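Local coordinates for protein yciO (Escherichia coli, PDB 1K7J) that is of unknown cellular function but probably binds double-stranded RNA, at residues F5-D10 with N126-A131; V31-S36 with L170-G175; C42-K47 with L136-L141; I100-K105 with D186-T191. All coordinates share one frame; numbering follows the deposited sequence.

Contact 1. Residues F5-D10 with N126-A131; sequences FYIHPD and NPIAQA
Ile7 meets Ile128 with its CG2 methyl, which lies 3.8 Å from Ile128 CD1 as the two branched side chains cross obliquely. The same CD1 comes to within 3.6 Å of the carbonyl oxygen of Ile7. At His8 the imidazole leads away from the helix, and it is the backbone oxygen that passes Ile128 CG1. Pro9 sets its CA against Ile128 CD1, while its carbonyl turns to the start of helix 127-136. A water donates to Pro9 O at 2.8 Å and accepts from Ile128 N (3.0 Å) and from ND2 of Asn126, the N-cap residue. Pro127 suits the first turn, where a ring costs no helical hydrogen bond, and its CB packs 3.2 Å from Pro9 O; CG also approaches the backbone oxygen of Asp10. Ile128 reaches this far because CG1 stands beside its own backbone N (chi1 -71°) and the chain runs on extended to CD1. With an alanine at Ile128, a gap is likely to open beside Ile7, and Pro9 CA would lose its apolar neighbour. The contact thus joins the loop after edge strand 3-6 to the helix through the buried Ile7-Ile128 pair, with the more exposed Pro9 and Pro127 beside it, while one water bridges the backbones at the helix start.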
# COMPACT_ATOMS: atom_id res chain seq x y z
N PHE A 5 2.80 -13.92 -11.93
CA PHE A 5 2.29 -13.30 -13.15
C PHE A 5 3.24 -12.26 -13.72
O PHE A 5 3.74 -11.41 -12.99
CB PHE A 5 0.97 -12.56 -12.90
CG PHE A 5 -0.20 -13.44 -12.57
CD1 PHE A 5 -0.11 -14.83 -12.63
CD2 PHE A 5 -1.41 -12.86 -12.20
CE1 PHE A 5 -1.22 -15.62 -12.32
CE2 PHE A 5 -2.52 -13.64 -11.90
CZ PHE A 5 -2.42 -15.03 -11.96
N TYR A 6 3.47 -12.32 -15.03
CA TYR A 6 4.30 -11.33 -15.70
C TYR A 6 3.31 -10.36 -16.30
O TYR A 6 2.63 -10.68 -17.27
CB TYR A 6 5.12 -11.97 -16.81
CG TYR A 6 6.34 -12.71 -16.34
CD1 TYR A 6 7.52 -12.02 -16.03
CD2 TYR A 6 6.33 -14.10 -16.21
CE1 TYR A 6 8.65 -12.70 -15.60
CE2 TYR A 6 7.46 -14.79 -15.78
CZ TYR A 6 8.62 -14.08 -15.48
OH TYR A 6 9.74 -14.77 -15.08
N ILE A 7 3.20 -9.17 -15.70
CA ILE A 7 2.26 -8.17 -16.21
C ILE A 7 3.00 -6.95 -16.74
O ILE A 7 3.88 -6.41 -16.08
CB ILE A 7 1.27 -7.74 -15.10
CG1 ILE A 7 0.50 -8.97 -14.59
CG2 ILE A 7 0.30 -6.69 -15.63
CD1 ILE A 7 -0.58 -8.66 -13.56
N HIS A 8 2.65 -6.53 -17.96
CA HIS A 8 3.27 -5.36 -18.57
C HIS A 8 3.01 -4.17 -17.65
O HIS A 8 1.87 -3.86 -17.34
CB HIS A 8 2.67 -5.12 -19.95
CG HIS A 8 2.95 -6.22 -20.93
ND1 HIS A 8 2.19 -6.44 -22.05
CD2 HIS A 8 3.92 -7.17 -20.94
CE1 HIS A 8 2.67 -7.47 -22.72
NE2 HIS A 8 3.72 -7.93 -22.07
N PRO A 9 4.08 -3.49 -17.20
CA PRO A 9 3.92 -2.35 -16.29
C PRO A 9 3.30 -1.08 -16.86
O PRO A 9 2.71 -0.29 -16.12
CB PRO A 9 5.34 -2.12 -15.79
CG PRO A 9 6.16 -2.46 -17.00
CD PRO A 9 5.50 -3.74 -17.49
N ASP A 10 3.45 -0.88 -18.17
CA ASP A 10 2.91 0.30 -18.83
C ASP A 10 1.48 0.10 -19.34
O ASP A 10 0.68 1.04 -19.34
CB ASP A 10 3.81 0.71 -20.00
CG ASP A 10 4.25 -0.48 -20.85
OD1 ASP A 10 3.51 -1.48 -20.92
OD2 ASP A 10 5.35 -0.41 -21.45
N ASN A 126 1.39 4.06 -10.44
CA ASN A 126 1.70 3.14 -11.53
C ASN A 126 0.49 2.39 -12.08
O ASN A 126 -0.46 2.08 -11.35
CB ASN A 126 2.75 2.13 -11.07
CG ASN A 126 2.28 1.28 -9.92
OD1 ASN A 126 1.92 1.80 -8.86
ND2 ASN A 126 2.27 -0.03 -10.12
N PRO A 127 0.51 2.08 -13.38
CA PRO A 127 -0.58 1.37 -14.05
C PRO A 127 -1.05 0.06 -13.43
O PRO A 127 -2.25 -0.17 -13.32
CB PRO A 127 -0.04 1.18 -15.47
CG PRO A 127 0.77 2.42 -15.67
CD PRO A 127 1.53 2.50 -14.37
N ILE A 128 -0.12 -0.80 -13.03
CA ILE A 128 -0.54 -2.07 -12.45
C ILE A 128 -1.33 -1.90 -11.16
O ILE A 128 -2.41 -2.48 -11.01
CB ILE A 128 0.67 -3.02 -12.22
CG1 ILE A 128 1.20 -3.51 -13.57
CG2 ILE A 128 0.25 -4.21 -11.36
CD1 ILE A 128 2.46 -4.36 -13.47
N ALA A 129 -0.82 -1.09 -10.23
CA ALA A 129 -1.52 -0.88 -8.97
C ALA A 129 -2.87 -0.22 -9.22
O ALA A 129 -3.88 -0.60 -8.62
CB ALA A 129 -0.67 -0.03 -8.03
N GLN A 130 -2.91 0.77 -10.11
CA GLN A 130 -4.16 1.44 -10.41
C GLN A 130 -5.17 0.47 -11.02
O GLN A 130 -6.36 0.51 -10.69
CB GLN A 130 -3.93 2.62 -11.36
CG GLN A 130 -3.53 3.90 -10.64
CD GLN A 130 -4.65 4.45 -9.78
OE1 GLN A 130 -5.79 4.54 -10.22
NE2 GLN A 130 -4.33 4.83 -8.54
N ALA A 131 -4.69 -0.41 -11.90
CA ALA A 131 -5.57 -1.39 -12.53
C ALA A 131 -6.14 -2.36 -11.50
O ALA A 131 -7.32 -2.70 -11.54
CB ALA A 131 -4.81 -2.16 -13.62
O HOH W 1 2.81 -0.56 -13.31

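Contact 2. Residues V31-S36 with L170-G175; sequences VYPTDS and LIIHGG
Val31 is bound through both of its backbone polar atoms. Its N donates to Leu170 O at 2.8 Å, and its O accepts from Ile172 N at 2.9 Å with an N-H...O angle of 166°, a parallel bridge in which Val31 stands beside Ile171. The branched side chains of this pair share one face of the sheet, Val31 CB lying 4.1 Å from Ile171 CG1. Ile172 faces the other way: its CD1 touches Tyr32 CB, and its CG2 meets Pro33 CD at 3.9 Å, the two side chains crossing at about a right angle. Proline fits where the pairing stops, since it has no N-H to offer and its CD rests against Ile172 O. Its CG lies 4.0 Å from the CA of Gly174, where a CB would collide with the ring. The Tyr32 ring leaves the contact because CG stands between the backbone N and carbonyl carbon (chi1 64°), and its hydroxyl bonds to Ser142. Helix 157-164 covers the Val31-Ile171 face through Ile160, helix 14-25 packs on Leu170 and Ile172 with Ala20, and strands 3-6 and 37-43 flank the pair in the mixed sheet.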
# COMPACT_ATOMS: atom_id res chain seq x y z
N VAL A 31 1.73 -9.93 -3.73
CA VAL A 31 2.82 -8.98 -3.78
C VAL A 31 2.60 -8.28 -5.11
O VAL A 31 2.46 -8.94 -6.15
CB VAL A 31 4.20 -9.67 -3.78
CG1 VAL A 31 5.29 -8.64 -4.08
CG2 VAL A 31 4.45 -10.32 -2.43
N TYR A 32 2.54 -6.96 -5.09
CA TYR A 32 2.32 -6.21 -6.32
C TYR A 32 3.19 -4.97 -6.38
O TYR A 32 3.58 -4.42 -5.36
CB TYR A 32 0.84 -5.83 -6.47
CG TYR A 32 0.31 -4.89 -5.41
CD1 TYR A 32 0.01 -5.33 -4.13
CD2 TYR A 32 0.08 -3.55 -5.72
CE1 TYR A 32 -0.53 -4.46 -3.17
CE2 TYR A 32 -0.45 -2.67 -4.77
CZ TYR A 32 -0.76 -3.13 -3.50
OH TYR A 32 -1.31 -2.27 -2.58
N PRO A 33 3.49 -4.50 -7.60
CA PRO A 33 4.33 -3.31 -7.77
C PRO A 33 3.60 -1.99 -7.57
O PRO A 33 2.42 -1.87 -7.88
CB PRO A 33 4.81 -3.46 -9.20
CG PRO A 33 3.60 -4.04 -9.88
CD PRO A 33 3.15 -5.10 -8.90
N THR A 34 4.31 -1.00 -7.02
CA THR A 34 3.76 0.34 -6.85
C THR A 34 4.85 1.27 -7.38
O THR A 34 5.92 0.81 -7.78
CB THR A 34 3.48 0.72 -5.37
OG1 THR A 34 4.71 1.00 -4.70
CG2 THR A 34 2.75 -0.40 -4.66
N ASP A 35 4.57 2.57 -7.40
CA ASP A 35 5.54 3.54 -7.87
C ASP A 35 6.73 3.63 -6.92
O ASP A 35 7.81 4.09 -7.30
CB ASP A 35 4.89 4.91 -7.98
CG ASP A 35 4.18 5.31 -6.71
OD1 ASP A 35 3.02 4.89 -6.52
OD2 ASP A 35 4.80 6.02 -5.88
N SER A 36 6.53 3.21 -5.67
CA SER A 36 7.59 3.24 -4.67
C SER A 36 7.87 1.86 -4.08
O SER A 36 7.62 1.61 -2.90
CB SER A 36 7.21 4.21 -3.54
OG SER A 36 6.99 5.52 -4.04
N LEU A 170 0.28 -14.92 -4.56
CA LEU A 170 0.55 -14.40 -5.89
C LEU A 170 1.61 -13.32 -5.82
O LEU A 170 1.65 -12.53 -4.89
CB LEU A 170 -0.72 -13.79 -6.50
CG LEU A 170 -0.49 -13.01 -7.80
CD1 LEU A 170 -0.07 -13.96 -8.91
CD2 LEU A 170 -1.77 -12.27 -8.19
N ILE A 171 2.49 -13.33 -6.82
CA ILE A 171 3.52 -12.31 -6.93
C ILE A 171 3.38 -11.78 -8.34
O ILE A 171 3.44 -12.55 -9.31
CB ILE A 171 4.94 -12.88 -6.75
CG1 ILE A 171 5.12 -13.36 -5.31
CG2 ILE A 171 5.97 -11.81 -7.10
CD1 ILE A 171 6.44 -14.09 -5.06
N ILE A 172 3.15 -10.48 -8.46
CA ILE A 172 3.01 -9.86 -9.77
C ILE A 172 4.34 -9.22 -10.13
O ILE A 172 4.79 -8.30 -9.46
CB ILE A 172 1.92 -8.77 -9.78
CG1 ILE A 172 0.54 -9.40 -9.57
CG2 ILE A 172 1.95 -8.02 -11.11
CD1 ILE A 172 -0.58 -8.39 -9.41
N HIS A 173 4.96 -9.73 -11.19
CA HIS A 173 6.21 -9.20 -11.69
C HIS A 173 5.84 -7.96 -12.50
O HIS A 173 5.20 -8.07 -13.55
CB HIS A 173 6.89 -10.24 -12.58
CG HIS A 173 8.18 -9.79 -13.19
ND1 HIS A 173 8.30 -8.63 -13.92
CD2 HIS A 173 9.40 -10.39 -13.24
CE1 HIS A 173 9.53 -8.53 -14.39
NE2 HIS A 173 10.22 -9.58 -13.99
N GLY A 174 6.22 -6.79 -12.01
CA GLY A 174 5.92 -5.55 -12.71
C GLY A 174 7.19 -4.79 -13.02
O GLY A 174 7.19 -3.56 -13.09
N GLY A 175 8.28 -5.53 -13.19
CA GLY A 175 9.55 -4.90 -13.49
C GLY A 175 10.45 -4.70 -12.28
O GLY A 175 10.10 -5.08 -11.16

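Contact 3. Residues C42-K47 with L136-L141; sequences CKIEDK and LGEPML
Cys42 lays its SG against the side of Leu141, 3.7 Å from CD2 and nearly as close to CB. The sulfur stands between its own backbone N and carbonyl carbon (chi1 71°), on the same face of the sheet as the leucine, and this small, apolar thiol also touches Ala49 and Ile53 of helix 47-57. The backbones of Cys42 and Leu141 form an antiparallel hydrogen-bonded pair: Cys42 N donates to Leu141 O, and Leu141 N returns a bond to Cys42 O, each at 2.9 Å. Here strands 37-43 and 140-144 join within the mixed sheet of the YrdC-like fold, before a type I turn from Lys43 to Asp46 takes segment 42-47 away toward the helix that Asp46 caps. In that turn Ile44 packs CG2 4.1 Å from Leu141 CB and CG1 3.8 Å from Glu138 OE2. A serine here would probably leave a gap beside Leu141 CB and lose the packing alongside the Glu138 carboxylate. A water accepts from Ile44 N and donates to Glu138 OE2 and Pro139 O. Glu45, bent at chi2, brings its carboxylate nearly coplanar with that of Glu138; their OE2 atoms lie 2.6 Å apart, so one acid probably holds a proton.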
# COMPACT_ATOMS: atom_id res chain seq x y z
N CYS A 42 -3.97 -7.40 0.41
CA CYS A 42 -5.05 -8.35 0.62
C CYS A 42 -6.33 -7.54 0.80
O CYS A 42 -6.27 -6.30 0.84
CB CYS A 42 -4.79 -9.21 1.86
SG CYS A 42 -4.93 -8.36 3.45
N LYS A 43 -7.47 -8.20 0.88
CA LYS A 43 -8.71 -7.46 1.04
C LYS A 43 -8.84 -6.99 2.48
O LYS A 43 -8.33 -7.63 3.40
CB LYS A 43 -9.93 -8.30 0.62
CG LYS A 43 -10.17 -9.55 1.44
CD LYS A 43 -11.39 -10.26 0.88
CE LYS A 43 -11.74 -11.52 1.65
NZ LYS A 43 -12.97 -12.13 1.08
N ILE A 44 -9.49 -5.85 2.67
CA ILE A 44 -9.64 -5.29 4.01
C ILE A 44 -10.52 -6.13 4.93
O ILE A 44 -10.42 -6.02 6.15
CB ILE A 44 -10.22 -3.85 3.97
CG1 ILE A 44 -11.61 -3.86 3.34
CG2 ILE A 44 -9.30 -2.95 3.16
CD1 ILE A 44 -12.30 -2.50 3.38
N GLU A 45 -11.36 -6.98 4.34
CA GLU A 45 -12.28 -7.81 5.12
C GLU A 45 -11.72 -9.11 5.70
O GLU A 45 -12.37 -9.74 6.54
CB GLU A 45 -13.51 -8.15 4.27
CG GLU A 45 -14.29 -6.95 3.76
CD GLU A 45 -13.74 -6.36 2.46
OE1 GLU A 45 -12.73 -6.87 1.94
OE2 GLU A 45 -14.33 -5.38 1.96
N ASP A 46 -10.53 -9.52 5.26
CA ASP A 46 -9.95 -10.78 5.71
C ASP A 46 -8.91 -10.65 6.83
O ASP A 46 -7.80 -10.18 6.61
CB ASP A 46 -9.31 -11.50 4.52
CG ASP A 46 -9.08 -12.98 4.77
OD1 ASP A 46 -8.32 -13.31 5.71
OD2 ASP A 46 -9.66 -13.80 4.04
N LYS A 47 -9.27 -11.09 8.03
CA LYS A 47 -8.37 -11.02 9.17
C LYS A 47 -7.16 -11.95 9.04
O LYS A 47 -6.05 -11.60 9.44
CB LYS A 47 -9.11 -11.32 10.47
CG LYS A 47 -8.20 -11.33 11.69
CD LYS A 47 -8.97 -11.58 12.98
CE LYS A 47 -8.02 -11.74 14.15
NZ LYS A 47 -7.13 -10.55 14.32
N LEU A 136 -10.72 -4.12 -8.24
CA LEU A 136 -11.16 -4.50 -6.90
C LEU A 136 -12.38 -3.69 -6.47
O LEU A 136 -13.31 -4.23 -5.86
CB LEU A 136 -10.02 -4.33 -5.90
CG LEU A 136 -10.31 -4.74 -4.45
CD1 LEU A 136 -10.72 -6.20 -4.38
CD2 LEU A 136 -9.06 -4.49 -3.60
N GLY A 137 -12.38 -2.40 -6.77
CA GLY A 137 -13.53 -1.57 -6.42
C GLY A 137 -13.48 -0.89 -5.07
O GLY A 137 -14.37 -0.10 -4.74
N GLU A 138 -12.45 -1.20 -4.29
CA GLU A 138 -12.27 -0.59 -2.98
C GLU A 138 -10.79 -0.65 -2.64
O GLU A 138 -10.01 -1.26 -3.39
CB GLU A 138 -13.10 -1.33 -1.92
CG GLU A 138 -12.75 -2.80 -1.74
CD GLU A 138 -13.49 -3.44 -0.57
OE1 GLU A 138 -14.53 -2.88 -0.15
OE2 GLU A 138 -13.05 -4.50 -0.08
N PRO A 139 -10.37 -0.03 -1.53
CA PRO A 139 -8.96 -0.05 -1.15
C PRO A 139 -8.44 -1.45 -0.86
O PRO A 139 -9.20 -2.37 -0.57
CB PRO A 139 -8.92 0.82 0.11
CG PRO A 139 -10.06 1.76 -0.09
CD PRO A 139 -11.13 0.85 -0.63
N MSE A 140 -7.13 -1.60 -0.95
CA MSE A 140 -6.47 -2.86 -0.68
C MSE A 140 -5.66 -2.67 0.60
O MSE A 140 -4.92 -1.69 0.72
CB MSE A 140 -5.56 -3.22 -1.85
CG MSE A 140 -4.79 -4.51 -1.73
SE MSE A 140 -4.55 -5.35 -3.46
CE MSE A 140 -3.88 -3.84 -4.46
N LEU A 141 -5.82 -3.57 1.57
CA LEU A 141 -5.04 -3.47 2.80
C LEU A 141 -3.63 -3.81 2.37
O LEU A 141 -3.40 -4.84 1.73
CB LEU A 141 -5.53 -4.48 3.84
CG LEU A 141 -4.65 -4.57 5.09
CD1 LEU A 141 -4.62 -3.23 5.81
CD2 LEU A 141 -5.19 -5.66 6.00
O HOH W 2 -10.28 -4.79 0.15

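Contact 4. Residues I100-K105 with D186-T191; sequences ILKGTK and DLTDDT
Asp186 OD1 is gripped twice by Thr188, whose hydroxyl donates at 2.6 Å, reaching OD1 on its syn side, while the backbone N of Thr188 donates at 2.8 Å, nearly in line with the C-O bond. The second bond makes an Asx turn, and an aspartate suits the place because its short carboxylate can reach forward to the backbone N two residues on. Its torsion helps, CG lying anti to the backbone N (chi1 -177°). The other oxygen, OD2, forms a salt bridge with Arg116, which also bonds Thr188 OG1, so the guanidinium ties both side chains and would probably stabilise the negative charge. Across the contact, Leu187 N donates to Ile100 O at 3.0 Å in the carbonyl plane, with an N-H...O angle of 163°. This belongs to a parallel bridge in which Ile100 lies beside Asp186: Ile100 CB packs 3.8 Å from Asp186 CA, the side chains crossing at about a right angle. Leu101 sends its CD2 to Leu187 CB at 3.8 Å, and Thr188 turns its methyl, CG2, toward Ile100 O and the CA of Leu101. Threonine thus serves both needs, hydroxyl to the carboxylate and methyl to the strand. Strand 97-102 lies between 118-122 and 183-186 in the sheet; helix 83-90 covers Leu101 and Leu187 through Met89, and the turn leads on to edge strand 193-196.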
# COMPACT_ATOMS: atom_id res chain seq x y z
N ILE A 100 -0.57 9.61 7.02
CA ILE A 100 -1.19 9.03 8.22
C ILE A 100 -2.36 9.91 8.64
O ILE A 100 -2.20 11.10 8.90
CB ILE A 100 -0.18 8.92 9.38
CG1 ILE A 100 1.07 8.17 8.93
CG2 ILE A 100 -0.84 8.22 10.57
CD1 ILE A 100 0.78 6.84 8.26
N LEU A 101 -3.54 9.30 8.70
CA LEU A 101 -4.76 9.98 9.08
C LEU A 101 -5.62 9.07 9.94
O LEU A 101 -5.35 7.88 10.06
CB LEU A 101 -5.55 10.36 7.82
CG LEU A 101 -4.91 11.39 6.89
CD1 LEU A 101 -5.41 11.20 5.47
CD2 LEU A 101 -5.21 12.79 7.40
N LYS A 102 -6.66 9.63 10.55
CA LYS A 102 -7.55 8.82 11.36
C LYS A 102 -8.50 8.10 10.40
O LYS A 102 -9.03 8.72 9.47
CB LYS A 102 -8.36 9.70 12.32
CG LYS A 102 -7.50 10.36 13.39
CD LYS A 102 -8.36 11.10 14.41
CE LYS A 102 -9.30 10.16 15.14
NZ LYS A 102 -10.13 10.87 16.16
N GLY A 103 -8.69 6.81 10.62
CA GLY A 103 -9.57 6.04 9.76
C GLY A 103 -11.04 6.20 10.11
O GLY A 103 -11.39 6.39 11.27
N THR A 104 -11.90 6.13 9.10
CA THR A 104 -13.34 6.25 9.33
C THR A 104 -13.92 4.89 9.66
O THR A 104 -13.19 3.89 9.73
CB THR A 104 -14.07 6.78 8.08
OG1 THR A 104 -13.98 5.82 7.02
CG2 THR A 104 -13.47 8.10 7.63
N LYS A 105 -15.24 4.84 9.86
CA LYS A 105 -15.92 3.59 10.19
C LYS A 105 -15.91 2.60 9.03
O LYS A 105 -16.32 1.45 9.17
CB LYS A 105 -17.36 3.88 10.63
CG LYS A 105 -17.45 4.70 11.90
CD LYS A 105 -16.81 3.96 13.08
CE LYS A 105 -16.60 4.89 14.27
NZ LYS A 105 -17.86 5.51 14.74
N ASP A 186 2.63 12.39 8.60
CA ASP A 186 1.50 12.27 9.53
C ASP A 186 0.80 13.61 9.42
O ASP A 186 1.40 14.66 9.69
CB ASP A 186 2.00 12.04 10.95
CG ASP A 186 0.85 11.83 11.94
OD1 ASP A 186 -0.17 12.54 11.83
OD2 ASP A 186 0.99 10.96 12.83
N LEU A 187 -0.47 13.60 9.03
CA LEU A 187 -1.23 14.83 8.86
C LEU A 187 -2.23 15.12 9.98
O LEU A 187 -2.99 16.09 9.90
CB LEU A 187 -1.98 14.81 7.52
CG LEU A 187 -1.13 14.79 6.25
CD1 LEU A 187 -2.03 14.66 5.02
CD2 LEU A 187 -0.30 16.07 6.17
N THR A 188 -2.23 14.30 11.02
CA THR A 188 -3.16 14.51 12.12
C THR A 188 -2.79 15.76 12.92
O THR A 188 -1.65 16.24 12.87
CB THR A 188 -3.22 13.29 13.06
OG1 THR A 188 -1.94 13.06 13.65
CG2 THR A 188 -3.64 12.04 12.28
N ASP A 189 -3.77 16.29 13.66
CA ASP A 189 -3.58 17.49 14.47
C ASP A 189 -3.15 18.69 13.63
O ASP A 189 -2.58 19.65 14.15
CB ASP A 189 -2.56 17.23 15.58
CG ASP A 189 -3.01 16.15 16.54
OD1 ASP A 189 -4.14 16.26 17.06
OD2 ASP A 189 -2.23 15.20 16.79
N ASP A 190 -3.42 18.62 12.32
CA ASP A 190 -3.07 19.68 11.38
C ASP A 190 -1.62 20.12 11.52
O ASP A 190 -1.28 21.27 11.24
CB ASP A 190 -3.99 20.89 11.54
CG ASP A 190 -5.39 20.61 11.04
OD1 ASP A 190 -5.58 19.55 10.40
OD2 ASP A 190 -6.29 21.44 11.28
N THR A 191 -0.79 19.18 11.94
CA THR A 191 0.63 19.44 12.13
C THR A 191 1.41 18.39 11.35
O THR A 191 1.74 17.32 11.87
CB THR A 191 0.99 19.35 13.62
OG1 THR A 191 0.25 20.34 14.34
CG2 THR A 191 2.48 19.58 13.83

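How the contacts relate
From the N terminus, edge strand 3-6 runs into the loop that contact 1 fastens to helix 127-136, closing a loop of 115 residues. Contact 2 starts inside that loop and ends beyond it, joining strand 30-34 to 170-173, so the two cross; they also touch, Asn126 binding Pro33 O and strand 170-173 lying beside 3-6. Contact 3, pairing 37-43 with 140-144, nests within contact 2 but crosses contact 1, and Tyr32 packs on Met140 between contacts 2 and 3. Contact 4 begins within all three loops and closes after them, crossing each. Its centre lies about 29 Å from that of contact 1, on the opposite side of the chain's centre; there strands 97-102 and 183-186 belong to the same mixed sheet.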